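PDB 1JGC: bacterioferritin from Rhodobacter capsulatus, which stores iron in a hollow shell of 24 subunits, probably oxidising ferrous iron with dioxygen at ferroxidase centres, and carries one heme b per dimer. Local coordinates for residues A[26-31]-A[88-93]; A[52-57]-A[121-126]. One frame throughout, in Å; residues are numbered along the deposited sequence.

Contact 1 of 2, residues A[26-31]-A[88-93]. With HEM (protoporphyrin IX containing Fe), chain D.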
loop_
_atom_site.group_PDB
_atom_site.type_symbol
_atom_site.label_atom_id
_atom_site.label_comp_id
_atom_site.label_asym_id
_atom_site.label_seq_id
_atom_site.Cartn_x
_atom_site.Cartn_y
_atom_site.Cartn_z
ATOM N N TRP A 26 -30.566 -34.123 9.198
ATOM C CA TRP A 26 -31.082 -32.789 9.450
ATOM C C TRP A 26 -31.956 -32.723 10.691
ATOM O O TRP A 26 -31.893 -31.756 11.439
ATOM C CB TRP A 26 -31.850 -32.258 8.238
ATOM C CG TRP A 26 -31.935 -30.769 8.260
ATOM C CD1 TRP A 26 -32.887 -30.009 8.876
ATOM C CD2 TRP A 26 -30.957 -29.852 7.752
ATOM N NE1 TRP A 26 -32.560 -28.676 8.789
ATOM C CE2 TRP A 26 -31.378 -28.552 8.108
ATOM C CE3 TRP A 26 -29.762 -30.005 7.039
ATOM C CZ2 TRP A 26 -30.642 -27.406 7.774
ATOM C CZ3 TRP A 26 -29.032 -28.871 6.708
ATOM C CH2 TRP A 26 -29.474 -27.586 7.079
ATOM N N VAL A 27 -32.771 -33.745 10.916
ATOM C CA VAL A 27 -33.610 -33.756 12.101
ATOM C C VAL A 27 -32.696 -33.869 13.324
ATOM O O VAL A 27 -32.915 -33.216 14.336
ATOM C CB VAL A 27 -34.608 -34.947 12.089
ATOM C CG1 VAL A 27 -35.386 -34.979 13.382
ATOM C CG2 VAL A 27 -35.562 -34.818 10.925
ATOM N N HIS A 28 -31.666 -34.696 13.217
ATOM C CA HIS A 28 -30.731 -34.875 14.312
ATOM C C HIS A 28 -30.014 -33.578 14.620
ATOM O O HIS A 28 -29.752 -33.264 15.783
ATOM C CB HIS A 28 -29.734 -35.978 13.976
ATOM C CG HIS A 28 -30.283 -37.353 14.180
ATOM N ND1 HIS A 28 -29.620 -38.489 13.773
ATOM C CD2 HIS A 28 -31.424 -37.777 14.776
ATOM C CE1 HIS A 28 -30.326 -39.554 14.114
ATOM N NE2 HIS A 28 -31.425 -39.148 14.724
ATOM N N PHE A 29 -29.702 -32.820 13.576
ATOM C CA PHE A 29 -29.041 -31.528 13.745
ATOM C C PHE A 29 -29.958 -30.632 14.587
ATOM O O PHE A 29 -29.550 -30.098 15.613
ATOM C CB PHE A 29 -28.764 -30.906 12.365
ATOM C CG PHE A 29 -28.794 -29.403 12.350
ATOM C CD1 PHE A 29 -27.926 -28.664 13.136
ATOM C CD2 PHE A 29 -29.707 -28.727 11.549
ATOM C CE1 PHE A 29 -27.968 -27.273 13.127
ATOM C CE2 PHE A 29 -29.755 -27.333 11.533
ATOM C CZ PHE A 29 -28.887 -26.607 12.321
ATOM N N ARG A 30 -31.205 -30.503 14.155
ATOM C CA ARG A 30 -32.171 -29.679 14.857
ATOM C C ARG A 30 -32.394 -30.138 16.289
ATOM O O ARG A 30 -32.410 -29.331 17.217
ATOM C CB ARG A 30 -33.488 -29.660 14.083
ATOM C CG ARG A 30 -33.520 -28.575 13.035
ATOM C CD ARG A 30 -33.380 -27.252 13.737
ATOM N NE ARG A 30 -33.016 -26.154 12.857
ATOM C CZ ARG A 30 -32.481 -25.017 13.290
ATOM N NH1 ARG A 30 -32.250 -24.843 14.580
ATOM N NH2 ARG A 30 -32.178 -24.055 12.435
ATOM N N LEU A 31 -32.562 -31.440 16.460
ATOM C CA LEU A 31 -32.762 -32.030 17.774
ATOM C C LEU A 31 -31.563 -31.717 18.681
ATOM O O LEU A 31 -31.723 -31.224 19.798
ATOM C CB LEU A 31 -32.922 -33.543 17.617
ATOM C CG LEU A 31 -34.213 -34.272 18.015
ATOM C CD1 LEU A 31 -35.390 -33.332 18.208
ATOM C CD2 LEU A 31 -34.498 -35.286 16.939
ATOM N N GLU A 88 -26.317 -43.969 17.219
ATOM C CA GLU A 88 -26.692 -45.334 16.900
ATOM C C GLU A 88 -27.555 -45.383 15.648
ATOM O O GLU A 88 -27.323 -46.189 14.742
ATOM C CB GLU A 88 -27.441 -45.971 18.078
ATOM C CG GLU A 88 -26.572 -46.232 19.302
ATOM C CD GLU A 88 -25.463 -47.256 19.028
ATOM O OE1 GLU A 88 -25.008 -47.355 17.851
ATOM O OE2 GLU A 88 -25.033 -47.956 19.998
ATOM N N CYS A 89 -28.554 -44.519 15.594
ATOM C CA CYS A 89 -29.417 -44.501 14.432
ATOM C C CYS A 89 -28.657 -44.140 13.160
ATOM O O CYS A 89 -28.885 -44.751 12.110
ATOM C CB CYS A 89 -30.575 -43.536 14.644
ATOM S SG CYS A 89 -31.757 -44.135 15.862
ATOM N N ASP A 90 -27.751 -43.168 13.238
ATOM C CA ASP A 90 -26.995 -42.797 12.046
ATOM C C ASP A 90 -26.096 -43.956 11.621
ATOM O O ASP A 90 -25.979 -44.268 10.427
ATOM C CB ASP A 90 -26.165 -41.528 12.284
ATOM C CG ASP A 90 -27.036 -40.284 12.464
ATOM O OD1 ASP A 90 -28.078 -40.177 11.779
ATOM O OD2 ASP A 90 -26.675 -39.408 13.278
ATOM N N LEU A 91 -25.475 -44.611 12.595
ATOM C CA LEU A 91 -24.608 -45.736 12.288
ATOM C C LEU A 91 -25.425 -46.859 11.653
ATOM O O LEU A 91 -24.967 -47.515 10.718
ATOM C CB LEU A 91 -23.920 -46.239 13.556
ATOM C CG LEU A 91 -23.017 -47.462 13.386
ATOM C CD1 LEU A 91 -21.898 -47.147 12.411
ATOM C CD2 LEU A 91 -22.465 -47.879 14.743
ATOM N N ALA A 92 -26.639 -47.071 12.156
ATOM C CA ALA A 92 -27.504 -48.116 11.617
ATOM C C ALA A 92 -27.817 -47.824 10.148
ATOM O O ALA A 92 -27.818 -48.729 9.305
ATOM C CB ALA A 92 -28.798 -48.207 12.425
ATOM N N GLY A 93 -28.080 -46.556 9.846
ATOM C CA GLY A 93 -28.372 -46.173 8.478
ATOM C C GLY A 93 -27.174 -46.333 7.550
ATOM O O GLY A 93 -27.339 -46.628 6.361
HETATM C CHA HEM D . -28.179 -26.764 0.646
HETATM C CHB HEM D . -29.609 -30.211 -2.452
HETATM C CHC HEM D . -32.951 -31.535 0.729
HETATM C CHD HEM D . -31.959 -27.735 3.501
HETATM C C1A HEM D . -28.160 -27.726 -0.363
HETATM C C2A HEM D . -27.029 -28.170 -1.155
HETATM C C3A HEM D . -27.552 -28.822 -2.253
HETATM C C4A HEM D . -28.887 -29.202 -1.847
HETATM C CMA HEM D . -26.793 -29.303 -3.502
HETATM C CAA HEM D . -25.557 -28.256 -0.753
HETATM C CBA HEM D . -24.857 -27.004 -0.259
HETATM C CGA HEM D . -24.740 -25.942 -1.322
HETATM O O1A HEM D . -24.220 -24.848 -0.998
HETATM O O2A HEM D . -25.163 -26.199 -2.475
HETATM C C1B HEM D . -30.649 -30.901 -1.859
HETATM C C2B HEM D . -31.294 -32.079 -2.417
HETATM C C3B HEM D . -32.303 -32.424 -1.553
HETATM C C4B HEM D . -32.186 -31.511 -0.413
HETATM C CMB HEM D . -30.914 -32.821 -3.698
HETATM C CAB HEM D . -33.160 -33.503 -1.760
HETATM C CBB HEM D . -34.518 -33.529 -1.489
HETATM C C1C HEM D . -32.890 -30.692 1.816
HETATM C C2C HEM D . -33.649 -30.886 3.035
HETATM C C3C HEM D . -33.370 -29.813 3.854
HETATM C C4C HEM D . -32.477 -28.951 3.079
HETATM C CMC HEM D . -34.572 -32.078 3.340
HETATM C CAC HEM D . -33.801 -29.610 5.167
HETATM C CBC HEM D . -34.969 -30.087 5.740
HETATM C C1D HEM D . -30.878 -27.079 2.941
HETATM C C2D HEM D . -30.253 -25.890 3.503
HETATM C C3D HEM D . -29.171 -25.595 2.695
HETATM C C4D HEM D . -29.114 -26.643 1.666
HETATM C CMD HEM D . -30.702 -25.104 4.741
HETATM C CAD HEM D . -28.363 -24.302 2.841
HETATM C CBD HEM D . -26.920 -24.407 3.297
HETATM C CGD HEM D . -26.300 -23.044 3.610
HETATM O O1D HEM D . -26.426 -22.117 2.770
HETATM O O2D HEM D . -25.677 -22.906 4.691
HETATM N NA HEM D . -29.175 -28.641 -0.599
HETATM N NB HEM D . -31.170 -30.590 -0.603
HETATM N NC HEM D . -32.068 -29.596 1.910
HETATM N ND HEM D . -30.178 -27.530 1.818
HETATM FE FE HEM D . -30.616 -29.109 0.645
#
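The imidazole of His28 meets Asp90 at its edge, the carboxylate carbon lying in the ring plane and the two planes turned 66° apart, while CB of Cys89 sits at the same rim, 4.0 Å from His28 CE1. The pair bridges helices 5-34 and 83-111, which run in opposite directions in the four-helix bundle of the ferritin fold. His28 ND1 faces both oxygens of Asp90, 3.0 Å from OD1 and 3.1 Å from OD2; both bonds are weak and bent. Asp90 thus offers His28 ND1 a bifurcated acceptor, neither branch of it straight. On the far side of the ring His28 NE2 accepts a hydrogen bond from the backbone N of Gly80, a stronger tie than either bond to Asp90 and consistent with the proton lying on ND1. Asp90 OD1 takes its stronger hydrogen bond from Gln24 NE2. The imidazole thus spans from the loop ahead of helix 83-111 to the carboxylate on that helix.

A second flat group on 26-31 faces the heme. The Trp26 indole swings out opposite the backbone N (chi1 -159°), and one face receives the heme vinyl carbon CAC, 3.7 Å above the ring plane, while the opposite face is overlain near its rim by Phe29 CD2. Phe29 in turn lays CE2 over one face of the Arg30 guanidinium. Asp56 of the second subunit, sharing the heme, takes the hydrogen bond of Trp26 NE1 and a salt bridge from Arg30 NE, so this row of side chains is part of the dimer interface. At the benzo end of the indole, Trp26 CH2 rests 3.6 Å from the heme methyl CMD.

Contact 2 of 2, residues A[52-57]-A[121-126]. With HEM (protoporphyrin IX containing Fe), chain D.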
loop_
_atom_site.group_PDB
_atom_site.type_symbol
_atom_site.label_atom_id
_atom_site.label_comp_id
_atom_site.label_asym_id
_atom_site.label_seq_id
_atom_site.Cartn_x
_atom_site.Cartn_y
_atom_site.Cartn_z
ATOM N N MET A 52 -26.642 -34.515 0.550
ATOM C CA MET A 52 -27.363 -33.772 -0.465
ATOM C C MET A 52 -26.521 -33.805 -1.729
ATOM O O MET A 52 -27.040 -33.975 -2.832
ATOM C CB MET A 52 -27.587 -32.331 -0.010
ATOM C CG MET A 52 -28.667 -32.186 1.055
ATOM S SD MET A 52 -28.755 -30.517 1.767
ATOM C CE MET A 52 -28.909 -30.916 3.507
ATOM N N GLY A 53 -25.212 -33.660 -1.558
ATOM C CA GLY A 53 -24.308 -33.689 -2.692
ATOM C C GLY A 53 -24.332 -35.034 -3.402
ATOM O O GLY A 53 -24.337 -35.097 -4.633
ATOM N N HIS A 54 -24.337 -36.114 -2.629
ATOM C CA HIS A 54 -24.380 -37.458 -3.193
ATOM C C HIS A 54 -25.658 -37.611 -4.006
ATOM O O HIS A 54 -25.628 -38.071 -5.143
ATOM C CB HIS A 54 -24.363 -38.509 -2.075
ATOM C CG HIS A 54 -23.064 -38.586 -1.335
ATOM N ND1 HIS A 54 -22.950 -39.175 -0.093
ATOM C CD2 HIS A 54 -21.818 -38.177 -1.673
ATOM C CE1 HIS A 54 -21.690 -39.125 0.301
ATOM N NE2 HIS A 54 -20.982 -38.525 -0.640
ATOM N N ALA A 55 -26.777 -37.211 -3.411
ATOM C CA ALA A 55 -28.071 -37.309 -4.061
ATOM C C ALA A 55 -28.064 -36.602 -5.407
ATOM O O ALA A 55 -28.505 -37.157 -6.413
ATOM C CB ALA A 55 -29.149 -36.726 -3.165
ATOM N N ASP A 56 -27.559 -35.375 -5.427
ATOM C CA ASP A 56 -27.509 -34.614 -6.666
ATOM C C ASP A 56 -26.681 -35.350 -7.720
ATOM O O ASP A 56 -27.097 -35.498 -8.871
ATOM C CB ASP A 56 -26.925 -33.227 -6.405
ATOM C CG ASP A 56 -26.790 -32.418 -7.667
ATOM O OD1 ASP A 56 -27.775 -32.349 -8.429
ATOM O OD2 ASP A 56 -25.703 -31.851 -7.899
ATOM N N LYS A 57 -25.511 -35.812 -7.312
ATOM C CA LYS A 57 -24.612 -36.542 -8.192
ATOM C C LYS A 57 -25.326 -37.766 -8.806
ATOM O O LYS A 57 -25.214 -38.035 -10.009
ATOM C CB LYS A 57 -23.389 -36.966 -7.378
ATOM C CG LYS A 57 -22.342 -37.741 -8.123
ATOM C CD LYS A 57 -21.258 -38.265 -7.160
ATOM C CE LYS A 57 -20.545 -37.118 -6.441
ATOM N NZ LYS A 57 -19.462 -37.584 -5.501
ATOM N N GLU A 121 -18.213 -46.978 -5.761
ATOM C CA GLU A 121 -16.987 -47.190 -5.001
ATOM C C GLU A 121 -16.685 -45.894 -4.252
ATOM O O GLU A 121 -16.156 -45.901 -3.135
ATOM C CB GLU A 121 -15.820 -47.571 -5.912
ATOM C CG GLU A 121 -16.038 -48.866 -6.657
ATOM C CD GLU A 121 -14.756 -49.653 -6.862
ATOM O OE1 GLU A 121 -13.667 -49.067 -6.703
ATOM O OE2 GLU A 121 -14.837 -50.858 -7.190
ATOM N N SER A 122 -17.045 -44.774 -4.865
ATOM C CA SER A 122 -16.832 -43.484 -4.233
ATOM C C SER A 122 -17.797 -43.360 -3.040
ATOM O O SER A 122 -17.400 -42.936 -1.954
ATOM C CB SER A 122 -17.060 -42.360 -5.246
ATOM O OG SER A 122 -17.065 -41.100 -4.606
ATOM N N LEU A 123 -19.056 -43.745 -3.235
ATOM C CA LEU A 123 -20.023 -43.685 -2.150
ATOM C C LEU A 123 -19.618 -44.627 -1.012
ATOM O O LEU A 123 -19.687 -44.264 0.165
ATOM C CB LEU A 123 -21.414 -44.050 -2.653
ATOM C CG LEU A 123 -22.090 -43.043 -3.591
ATOM C CD1 LEU A 123 -23.399 -43.635 -4.117
ATOM C CD2 LEU A 123 -22.355 -41.733 -2.851
ATOM N N ILE A 124 -19.196 -45.837 -1.362
ATOM C CA ILE A 124 -18.769 -46.811 -0.362
ATOM C C ILE A 124 -17.625 -46.219 0.447
ATOM O O ILE A 124 -17.611 -46.327 1.670
ATOM C CB ILE A 124 -18.301 -48.141 -1.024
ATOM C CG1 ILE A 124 -19.515 -48.902 -1.568
ATOM C CG2 ILE A 124 -17.525 -49.004 -0.023
ATOM C CD1 ILE A 124 -19.161 -50.117 -2.387
ATOM N N THR A 125 -16.675 -45.586 -0.240
ATOM C CA THR A 125 -15.537 -44.972 0.435
ATOM C C THR A 125 -15.976 -43.864 1.397
ATOM O O THR A 125 -15.500 -43.807 2.523
ATOM C CB THR A 125 -14.520 -44.400 -0.572
ATOM O OG1 THR A 125 -14.098 -45.441 -1.460
ATOM C CG2 THR A 125 -13.299 -43.865 0.153
ATOM N N ASP A 126 -16.885 -42.992 0.966
ATOM C CA ASP A 126 -17.361 -41.925 1.846
ATOM C C ASP A 126 -18.114 -42.497 3.051
ATOM O O ASP A 126 -17.924 -42.051 4.181
ATOM C CB ASP A 126 -18.302 -40.964 1.109
ATOM C CG ASP A 126 -17.615 -40.193 0.005
ATOM O OD1 ASP A 126 -16.385 -39.971 0.088
ATOM O OD2 ASP A 126 -18.320 -39.787 -0.947
HETATM C CHA HEM D . -28.179 -26.764 0.646
HETATM C CHB HEM D . -29.609 -30.211 -2.452
HETATM C CHC HEM D . -32.951 -31.535 0.729
HETATM C CHD HEM D . -31.959 -27.735 3.501
HETATM C C1A HEM D . -28.160 -27.726 -0.363
HETATM C C2A HEM D . -27.029 -28.170 -1.155
HETATM C C3A HEM D . -27.552 -28.822 -2.253
HETATM C C4A HEM D . -28.887 -29.202 -1.847
HETATM C CMA HEM D . -26.793 -29.303 -3.502
HETATM C CAA HEM D . -25.557 -28.256 -0.753
HETATM C CBA HEM D . -24.857 -27.004 -0.259
HETATM C CGA HEM D . -24.740 -25.942 -1.322
HETATM O O1A HEM D . -24.220 -24.848 -0.998
HETATM O O2A HEM D . -25.163 -26.199 -2.475
HETATM C C1B HEM D . -30.649 -30.901 -1.859
HETATM C C2B HEM D . -31.294 -32.079 -2.417
HETATM C C3B HEM D . -32.303 -32.424 -1.553
HETATM C C4B HEM D . -32.186 -31.511 -0.413
HETATM C CMB HEM D . -30.914 -32.821 -3.698
HETATM C CAB HEM D . -33.160 -33.503 -1.760
HETATM C CBB HEM D . -34.518 -33.529 -1.489
HETATM C C1C HEM D . -32.890 -30.692 1.816
HETATM C C2C HEM D . -33.649 -30.886 3.035
HETATM C C3C HEM D . -33.370 -29.813 3.854
HETATM C C4C HEM D . -32.477 -28.951 3.079
HETATM C CMC HEM D . -34.572 -32.078 3.340
HETATM C CAC HEM D . -33.801 -29.610 5.167
HETATM C CBC HEM D . -34.969 -30.087 5.740
HETATM C C1D HEM D . -30.878 -27.079 2.941
HETATM C C2D HEM D . -30.253 -25.890 3.503
HETATM C C3D HEM D . -29.171 -25.595 2.695
HETATM C C4D HEM D . -29.114 -26.643 1.666
HETATM C CMD HEM D . -30.702 -25.104 4.741
HETATM C CAD HEM D . -28.363 -24.302 2.841
HETATM C CBD HEM D . -26.920 -24.407 3.297
HETATM C CGD HEM D . -26.300 -23.044 3.610
HETATM O O1D HEM D . -26.426 -22.117 2.770
HETATM O O2D HEM D . -25.677 -22.906 4.691
HETATM N NA HEM D . -29.175 -28.641 -0.599
HETATM N NB HEM D . -31.170 -30.590 -0.603
HETATM N NC HEM D . -32.068 -29.596 1.910
HETATM N ND HEM D . -30.178 -27.530 1.818
HETATM FE FE HEM D . -30.616 -29.109 0.645
#
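Leu123 lays its CD2 methyl over one face of the His54 imidazole, 3.7 Å from the ring centroid and 17° off the ring normal, a CH-pi contact displaced toward the CG side of the ring. Chi1 of -69° sets Leu123 CG beside the backbone N, and the CD2 branch then extends over the ring even though the first side-chain bond does not aim there. At the outer end of the same ring, His54 NE2 gives a weak hydrogen bond to Asp126 OD2 at 3.0 Å, bent to an N-H...O angle of 128°. Ring and carboxylate planes are nearly parallel, but OD2 comes at the imidazole obliquely. Beside this pair Lys57 NZ lies 4.3 Å from Ser122 OG; at 5.2 Å from Asp126 OD2 it makes no salt bridge, though the opposite charges may attract at a distance.

These helices, 38-64 and 114-144, are antiparallel neighbours in the ferritin four-helix bundle; the axes of the two short segments approach to 12.0 Å. The space between them holds part of the ferroxidase centre, metal-free in this crystal: His54 binds the first iron when the site is loaded, and its ND1 makes weak hydrogen bonds to Glu18 and Glu51, two other ligands of the site. Asp126 meets the ring at NE2, across from ND1, while Leu123 covers a face and also touches Glu18.

Met52 turns from this interior to the other side of helix 38-64, where its SD binds the heme iron at 2.6 Å and Met52 of the second subunit supplies the other axial sulfur. On segment 121-126, Thr125 OG1 and its backbone N both donate to Glu121 O, arriving from opposite faces of that carbonyl's plane, the hydroxyl at 2.7 Å.

The two contacts lie on opposite sides of the chain's centre, their own centres about 18 Å apart, and between them they use all four long helices of the bundle. Contact 1 joins helices 5-34 and 83-111, contact 2 joins 38-64 and 114-144, and their segments alternate along the chain: 26-31, 52-57, 88-93, 121-126. They meet at the heme, where Trp26 CE3 packs 3.7 Å from Met52 CE, so the first two helices offer the cofactor an indole against the heme rim and one iron ligand. Contact 2 also reaches the ferroxidase centre, placing helix 38-64 between the heme and that centre.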